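Long-range contacts in putative Xylose isomerase (Rhodospirillum rubrum, PDB 3QXB), which is probably a metal-dependent isomerase of the xylose isomerase-like TIM-barrel family, binding manganese and iron: residues F101-L106 and I155-W160; V30-L34 and Y289-D295; P266-Q270 and A308-P314. All coordinates share one frame; numbering follows the deposited sequence. Where two conformers were deposited one is given.

Contact 1. Residues F101-L106 and I155-W160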
# COMPACT_ATOMS: atom_id res chain seq x y z
N PHE A 101 2.48 11.23 11.63
CA PHE A 101 2.40 12.21 12.69
C PHE A 101 2.20 11.64 14.08
O PHE A 101 2.50 12.32 15.08
CB PHE A 101 1.34 13.27 12.39
CG PHE A 101 1.62 14.05 11.14
CD1 PHE A 101 2.51 15.14 11.19
CD2 PHE A 101 1.05 13.67 9.90
CE1 PHE A 101 2.79 15.87 10.05
CE2 PHE A 101 1.34 14.37 8.75
CZ PHE A 101 2.20 15.48 8.82
N LEU A 102 1.72 10.41 14.17
CA LEU A 102 1.55 9.78 15.51
C LEU A 102 2.60 8.69 15.82
O LEU A 102 2.51 7.96 16.83
CB LEU A 102 0.12 9.27 15.66
CG LEU A 102 -0.98 10.32 15.44
CD1 LEU A 102 -2.37 9.71 15.64
CD2 LEU A 102 -0.85 11.55 16.33
N ALA A 103 3.64 8.63 14.99
CA ALA A 103 4.70 7.64 15.13
C ALA A 103 5.44 7.73 16.50
O ALA A 103 5.42 8.76 17.16
CB ALA A 103 5.72 7.78 13.94
N PRO A 104 6.10 6.65 16.91
CA PRO A 104 6.62 6.60 18.27
C PRO A 104 7.98 7.31 18.52
O PRO A 104 8.40 7.39 19.65
CB PRO A 104 6.72 5.10 18.55
CG PRO A 104 7.00 4.50 17.15
CD PRO A 104 6.08 5.33 16.28
N THR A 105 8.65 7.82 17.49
CA THR A 105 9.84 8.66 17.69
C THR A 105 9.63 9.98 16.98
O THR A 105 8.85 10.06 15.99
CB THR A 105 11.13 8.04 17.15
OG1 THR A 105 11.10 8.08 15.71
CG2 THR A 105 11.34 6.54 17.68
N LEU A 106 10.30 11.02 17.48
CA LEU A 106 10.19 12.35 16.87
C LEU A 106 10.75 12.29 15.44
O LEU A 106 10.24 12.96 14.58
CB LEU A 106 10.93 13.42 17.67
CG LEU A 106 10.82 14.88 17.16
CD1 LEU A 106 9.34 15.36 17.12
CD2 LEU A 106 11.70 15.83 17.98
N ILE A 155 2.54 17.31 19.57
CA ILE A 155 3.55 17.54 18.55
C ILE A 155 2.92 17.50 17.17
O ILE A 155 3.20 18.35 16.33
CB ILE A 155 4.69 16.55 18.71
CG1 ILE A 155 5.49 16.90 19.97
CG2 ILE A 155 5.57 16.51 17.42
CD1 ILE A 155 6.24 15.73 20.61
N ALA A 156 2.05 16.52 16.94
CA ALA A 156 1.43 16.35 15.65
C ALA A 156 0.64 17.60 15.29
O ALA A 156 0.74 18.08 14.19
CB ALA A 156 0.55 15.14 15.63
N ARG A 157 -0.17 18.08 16.24
CA ARG A 157 -1.00 19.28 16.05
C ARG A 157 -0.16 20.51 15.70
O ARG A 157 -0.48 21.25 14.77
CB ARG A 157 -1.88 19.52 17.31
CG ARG A 157 -2.10 20.98 17.71
CD ARG A 157 -3.01 21.09 18.95
NE ARG A 157 -2.34 20.79 20.21
CZ ARG A 157 -2.92 20.27 21.29
NH1 ARG A 157 -4.20 19.97 21.26
NH2 ARG A 157 -2.22 20.02 22.39
N ASP A 158 0.95 20.70 16.41
CA ASP A 158 1.85 21.79 16.11
C ASP A 158 2.43 21.61 14.70
O ASP A 158 2.57 22.56 13.98
CB ASP A 158 2.97 21.91 17.16
CG ASP A 158 2.47 22.41 18.51
OD1 ASP A 158 1.34 22.98 18.58
OD2 ASP A 158 3.21 22.21 19.51
N MSE A 159 2.73 20.39 14.31
CA MSE A 159 3.21 20.14 12.94
C MSE A 159 2.20 20.59 11.88
O MSE A 159 2.60 21.16 10.85
CB MSE A 159 3.54 18.69 12.74
CG MSE A 159 4.84 18.30 13.43
SE MSE A 159 5.32 16.50 13.15
CE MSE A 159 7.00 16.56 13.95
N TRP A 160 0.92 20.29 12.09
CA TRP A 160 -0.08 20.59 11.08
C TRP A 160 -0.29 22.09 10.96
O TRP A 160 -0.61 22.59 9.89
CB TRP A 160 -1.42 19.87 11.33
CG TRP A 160 -1.41 18.46 10.73
CD1 TRP A 160 -0.70 17.41 11.17
CD2 TRP A 160 -2.12 18.02 9.58
NE1 TRP A 160 -0.91 16.31 10.36
CE2 TRP A 160 -1.77 16.67 9.36
CE3 TRP A 160 -3.00 18.63 8.68
CZ2 TRP A 160 -2.31 15.91 8.33
CZ3 TRP A 160 -3.51 17.89 7.65
CH2 TRP A 160 -3.16 16.54 7.48

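Contact 2. Residues V30-L34 and Y289-D295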
# COMPACT_ATOMS: atom_id res chain seq x y z
N VAL A 30 -4.74 2.99 -10.23
CA VAL A 30 -3.34 2.76 -9.79
C VAL A 30 -2.73 1.57 -10.52
O VAL A 30 -3.40 0.54 -10.69
CB VAL A 30 -3.27 2.60 -8.27
CG1 VAL A 30 -1.91 1.99 -7.82
CG2 VAL A 30 -3.60 3.94 -7.59
N LYS A 31 -1.51 1.79 -11.03
CA LYS A 31 -0.71 0.85 -11.81
C LYS A 31 -1.22 0.56 -13.23
O LYS A 31 -0.49 -0.06 -14.02
CB LYS A 31 -0.52 -0.51 -11.11
CG LYS A 31 -0.03 -0.45 -9.66
CD LYS A 31 0.45 -1.81 -9.14
CE LYS A 31 1.84 -2.10 -9.67
NZ LYS A 31 2.53 -3.25 -8.95
N ARG A 32 -2.44 0.98 -13.55
CA ARG A 32 -3.08 0.56 -14.82
C ARG A 32 -3.10 1.67 -15.90
O ARG A 32 -2.25 1.66 -16.81
CB ARG A 32 -4.48 -0.00 -14.56
CG ARG A 32 -4.57 -1.10 -13.45
CD ARG A 32 -6.00 -1.39 -13.11
NE ARG A 32 -6.16 -2.21 -11.89
CZ ARG A 32 -6.30 -3.52 -11.87
NH1 ARG A 32 -6.34 -4.23 -13.01
NH2 ARG A 32 -6.46 -4.15 -10.72
N TRP A 33 -4.07 2.58 -15.85
CA TRP A 33 -4.25 3.57 -16.93
C TRP A 33 -3.42 4.79 -16.55
O TRP A 33 -3.92 5.75 -15.97
CB TRP A 33 -5.74 3.92 -17.19
CG TRP A 33 -6.54 2.71 -17.52
CD1 TRP A 33 -6.65 2.12 -18.73
CD2 TRP A 33 -7.32 1.94 -16.62
NE1 TRP A 33 -7.44 1.01 -18.65
CE2 TRP A 33 -7.87 0.87 -17.36
CE3 TRP A 33 -7.61 2.03 -15.25
CZ2 TRP A 33 -8.69 -0.12 -16.79
CZ3 TRP A 33 -8.46 1.05 -14.67
CH2 TRP A 33 -8.98 -0.01 -15.45
N LEU A 34 -2.13 4.71 -16.87
CA LEU A 34 -1.16 5.67 -16.40
C LEU A 34 -0.88 6.80 -17.37
O LEU A 34 -0.37 7.81 -16.96
CB LEU A 34 0.17 4.96 -16.04
CG LEU A 34 0.21 4.01 -14.85
CD1 LEU A 34 1.67 3.57 -14.67
CD2 LEU A 34 -0.29 4.64 -13.60
N TYR A 289 -9.67 -2.13 -5.89
CA TYR A 289 -9.76 -3.37 -6.62
C TYR A 289 -8.50 -4.15 -6.33
O TYR A 289 -7.39 -3.56 -6.25
CB TYR A 289 -9.89 -3.10 -8.11
CG TYR A 289 -11.21 -2.57 -8.53
CD1 TYR A 289 -11.43 -1.19 -8.64
CD2 TYR A 289 -12.26 -3.43 -8.84
CE1 TYR A 289 -12.67 -0.69 -9.03
CE2 TYR A 289 -13.50 -2.93 -9.22
CZ TYR A 289 -13.69 -1.54 -9.31
OH TYR A 289 -14.88 -1.00 -9.73
N PRO A 290 -8.63 -5.46 -6.17
CA PRO A 290 -7.41 -6.28 -6.03
C PRO A 290 -6.44 -6.00 -7.20
O PRO A 290 -6.89 -5.80 -8.31
CB PRO A 290 -7.94 -7.71 -6.14
CG PRO A 290 -9.44 -7.62 -5.89
CD PRO A 290 -9.83 -6.29 -6.44
N PHE A 291 -5.12 -5.96 -6.95
CA PHE A 291 -4.13 -5.80 -8.03
C PHE A 291 -4.33 -6.84 -9.15
O PHE A 291 -4.22 -6.53 -10.34
CB PHE A 291 -2.71 -5.98 -7.46
CG PHE A 291 -2.28 -4.87 -6.50
CD1 PHE A 291 -2.11 -3.56 -6.94
CD2 PHE A 291 -1.99 -5.15 -5.16
CE1 PHE A 291 -1.71 -2.56 -6.08
CE2 PHE A 291 -1.57 -4.14 -4.28
CZ PHE A 291 -1.45 -2.84 -4.74
N GLU A 292 -4.65 -8.07 -8.75
CA GLU A 292 -4.72 -9.21 -9.66
C GLU A 292 -6.02 -9.23 -10.51
O GLU A 292 -6.15 -10.05 -11.42
CB GLU A 292 -4.51 -10.51 -8.90
CG GLU A 292 -5.54 -10.84 -7.86
CD GLU A 292 -5.22 -10.25 -6.47
OE1 GLU A 292 -4.51 -9.19 -6.36
OE2 GLU A 292 -5.68 -10.86 -5.49
N ALA A 293 -6.95 -8.34 -10.24
CA ALA A 293 -8.12 -8.22 -11.09
C ALA A 293 -7.67 -7.68 -12.46
O ALA A 293 -6.76 -6.87 -12.55
CB ALA A 293 -9.17 -7.31 -10.48
N ARG A 294 -8.35 -8.11 -13.52
CA ARG A 294 -7.97 -7.74 -14.88
C ARG A 294 -8.43 -6.31 -15.20
O ARG A 294 -9.49 -5.93 -14.78
CB ARG A 294 -8.58 -8.72 -15.86
CG ARG A 294 -7.95 -10.09 -15.71
CD ARG A 294 -8.81 -11.15 -16.28
NE ARG A 294 -9.02 -10.97 -17.70
CZ ARG A 294 -10.21 -10.79 -18.29
NH1 ARG A 294 -11.35 -10.73 -17.59
NH2 ARG A 294 -10.28 -10.69 -19.61
N ASP A 295 -7.60 -5.58 -15.95
CA ASP A 295 -7.87 -4.19 -16.35
C ASP A 295 -9.29 -4.01 -16.88
O ASP A 295 -10.02 -3.18 -16.40
CB ASP A 295 -6.85 -3.73 -17.42
CG ASP A 295 -5.41 -3.57 -16.83
OD1 ASP A 295 -5.21 -3.65 -15.60
OD2 ASP A 295 -4.48 -3.36 -17.62
O HOH W 1 -5.92 -2.60 -8.40

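Contact 3. Residues P266-Q270 and A308-P314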
# COMPACT_ATOMS: atom_id res chain seq x y z
N PRO A 266 -26.79 3.78 -3.37
CA PRO A 266 -26.83 5.08 -4.04
C PRO A 266 -27.92 6.00 -3.54
O PRO A 266 -27.67 7.19 -3.36
CB PRO A 266 -27.09 4.72 -5.49
CG PRO A 266 -26.40 3.39 -5.64
CD PRO A 266 -26.59 2.67 -4.33
N GLN A 267 -29.12 5.46 -3.32
CA GLN A 267 -30.23 6.28 -2.83
C GLN A 267 -30.04 6.83 -1.41
O GLN A 267 -30.54 7.91 -1.09
CB GLN A 267 -31.57 5.52 -2.88
CG GLN A 267 -32.77 6.45 -2.64
CD GLN A 267 -32.87 7.56 -3.68
OE1 GLN A 267 -32.65 7.32 -4.87
NE2 GLN A 267 -33.20 8.77 -3.24
N ARG A 268 -29.38 6.05 -0.54
CA ARG A 268 -29.08 6.49 0.81
C ARG A 268 -28.12 7.70 0.77
O ARG A 268 -28.32 8.70 1.47
CB ARG A 268 -28.52 5.32 1.63
CG ARG A 268 -27.95 5.71 2.99
CD ARG A 268 -27.12 4.59 3.61
NE ARG A 268 -26.79 4.91 5.00
CZ ARG A 268 -26.34 4.06 5.92
NH1 ARG A 268 -26.16 2.77 5.66
NH2 ARG A 268 -26.08 4.52 7.14
N LEU A 269 -27.08 7.60 -0.05
CA LEU A 269 -26.19 8.72 -0.32
C LEU A 269 -26.95 9.95 -0.83
O LEU A 269 -26.75 11.03 -0.32
CB LEU A 269 -25.07 8.34 -1.30
CG LEU A 269 -24.03 7.26 -0.92
CD1 LEU A 269 -23.11 7.01 -2.12
CD2 LEU A 269 -23.17 7.69 0.31
N GLN A 270 -27.85 9.79 -1.80
CA GLN A 270 -28.61 10.94 -2.31
C GLN A 270 -29.56 11.54 -1.25
O GLN A 270 -29.72 12.76 -1.18
CB GLN A 270 -29.38 10.54 -3.57
CG GLN A 270 -30.18 11.67 -4.19
CD GLN A 270 -29.29 12.75 -4.73
OE1 GLN A 270 -28.44 12.50 -5.59
NE2 GLN A 270 -29.47 13.96 -4.25
N ALA A 308 -24.71 3.35 -11.54
CA ALA A 308 -25.56 3.06 -10.38
C ALA A 308 -25.70 4.30 -9.52
O ALA A 308 -26.80 4.64 -9.09
CB ALA A 308 -24.98 1.89 -9.56
N LEU A 309 -24.59 5.00 -9.28
CA LEU A 309 -24.60 6.24 -8.47
C LEU A 309 -25.43 7.34 -9.13
O LEU A 309 -26.26 8.00 -8.49
CB LEU A 309 -23.18 6.73 -8.21
CG LEU A 309 -22.33 6.00 -7.17
CD1 LEU A 309 -20.84 6.39 -7.31
CD2 LEU A 309 -22.87 6.24 -5.75
N LYS A 310 -25.24 7.52 -10.44
CA LYS A 310 -26.04 8.53 -11.18
C LYS A 310 -27.54 8.22 -11.24
O LYS A 310 -28.34 9.14 -11.44
CB LYS A 310 -25.50 8.71 -12.60
CG LYS A 310 -24.16 9.45 -12.66
CD LYS A 310 -23.55 9.33 -14.03
CE LYS A 310 -22.49 10.39 -14.28
NZ LYS A 310 -22.14 10.32 -15.73
N ALA A 311 -27.91 6.96 -11.03
CA ALA A 311 -29.28 6.49 -11.06
C ALA A 311 -30.10 6.87 -9.82
O ALA A 311 -31.32 6.71 -9.83
CB ALA A 311 -29.28 4.91 -11.26
N ALA A 312 -29.45 7.36 -8.77
CA ALA A 312 -30.15 7.76 -7.55
C ALA A 312 -31.10 8.93 -7.81
O ALA A 312 -30.88 9.74 -8.72
CB ALA A 312 -29.17 8.10 -6.46
N SER A 313 -32.17 9.00 -7.04
CA SER A 313 -33.26 9.95 -7.32
C SER A 313 -33.24 11.13 -6.34
O SER A 313 -33.51 10.95 -5.16
CB SER A 313 -34.60 9.23 -7.26
OG SER A 313 -35.66 10.13 -7.55
N PRO A 314 -32.92 12.33 -6.84
CA PRO A 314 -32.89 13.52 -5.98
C PRO A 314 -34.29 14.02 -5.64
O PRO A 314 -35.20 13.88 -6.45
CB PRO A 314 -32.14 14.56 -6.83
CG PRO A 314 -32.30 14.11 -8.24
CD PRO A 314 -32.56 12.63 -8.24
O HOH W 2 -26.94 10.94 -8.28

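Contact 1. Residues F101-L106 and I155-W160
The indole nitrogen of Trp160 is directed at the flat of the Phe101 ring: NE1 stands 3.2 Å above the ring plane, over its centre, and only 3.3 Å from Phe101 CD2. This is an edge-to-face (T-shaped) pair, with the planes at 58° and the centroid of the Trp160 five-membered ring 4.2 Å from that of Phe101. The N-H-bearing edge of an indole is its most electropositive part, so it suits the electron-rich face of a phenyl ring. With CG anti to the carbonyl carbon (chi1 -61°), Phe101 leans toward the helix and presents this face to Trp160. Met159, a selenomethionine here, approaches the rim of the same ring instead: SE lies 3.7 Å from Phe101 CD1, far from the ring normal, a Met-aromatic contact at the edge. In the TIM barrel this contact joins the loop between helix 93-96 and helix 106-125 to helix 146-170, on the helical outside of the barrel. The backbones draw closest at Phe101 and Ala156, where alanine's lone methyl allows a tight approach, CB sitting 3.5 Å from Phe101 O; that carbonyl is hydrogen-bonded to Gln109 of helix 106-125. Leu102 lays CD2 against the same methyl. Farther along, Leu106 swings CD1 back to the helix and touches Ile155 CG2 at 4.0 Å and the terminal CE of Met159, whose extended, flexible chain spans from the Phe101 rim to this outer leucine.

Contact 2. Residues V30-L34 and Y289-D295
Arg32 meets the Asp295 carboxylate and the Ala293 carbonyl with the edge of its guanidinium, its chain extended from CG to NE. Both segments are loops of a TIM barrel, after the first strand, 22-25, and the last, 283-285, so the arginine ties loops where the barrel closes. The Arg32 guanidinium stands 75° from the Asp295 carboxylate, and Arg32 NH1 meets the anti lone pair of Asp295 OD1 at 2.9 Å in a salt bridge. The same NH1 donates to Ala293 O at 2.7 Å, which lies in the guanidinium plane although the donor sits above the carbonyl plane. Arginine suits this place because its N-H groups can serve a carboxylate, a backbone carbonyl and a water together; Ala293 ends the type I turn from Pro290. Trp33 packs beside it: Arg32 CB lies over one face of the indole, while Asp295 O comes to the ring's edge, 3.4 Å from Trp33 CZ2. Lys31 crosses Phe291 at about a right angle, CD 3.8 Å from CD1, and its amine goes on to Tyr96 O and Glu185 of the second subunit. Arg32 NH2 donates to a water at 2.8 Å, which is also within hydrogen-bonding distance of Tyr289 O.

Contact 3. Residues P266-Q270 and A308-P314
The carboxamide of Gln267 works through its edge, where both polar ends take the backbone of Ser313. Ser313 N-H comes in the carbonyl plane, onto a lone pair of Gln267 OE1, at 2.8 Å and nearly straight (171°), while NE2 donates to Ser313 O at 2.9 Å, that oxygen lying in the amide plane; NE2 has a second partner in Asp271. The amide of Gln270 is used differently: Pro314 CB lies over one face, 3.8 Å from NE2, and Gln270 OE1 is hydrogen-bonded to Met20 N. In this TIM barrel the contact joins the start of helix 266-275, which follows strand 240-245, to the end of the closing helix 295-310 and the tail beyond it. Glutamine suits position 267 because one amide offers an acceptor and a donor side by side; with CG anti to the backbone N (chi1 -168°) and a bend at chi2, the chain folds out toward the tail. A leucine in its place would probably leave Ser313 N and Ser313 O without these partners and the tail freer to swing from the helix. Ala312 fits against the helix because it is small, its CB 3.6 Å from Pro266 O. Pro266, in the first helical turn where a residue lacking an N-H costs no helical bond, rests its CB on Ala308 O. Inward, Leu269 CD1 meets Leu309 CD2 at 3.7 Å, and both leucines also touch Ile245 of the barrel wall. A water donates to Leu309 O at 3.0 Å and, weakly, to Gln270 OE1.

In the fold
The three contacts lie around the barrel, away from the metal site built by Glu178, Asp213, His216, His244, Asp253, His255 and Glu286. None touches the ions: the side chains of Trp160 and Tyr289 are about 13 Å from the manganese, and that of Leu269 about 12 Å. Contacts 1 and 3 sit on opposite sides of the chain's centre, with centres 39 Å apart. Contact 2 is nearer contact 3, about 10 Å between nearest atoms, because helix 295-310 leads from one to the other. Contacts 1 and 2, 33 Å apart between centres, both touch the second subunit, whereas contact 3 touches no other chain of the assembly.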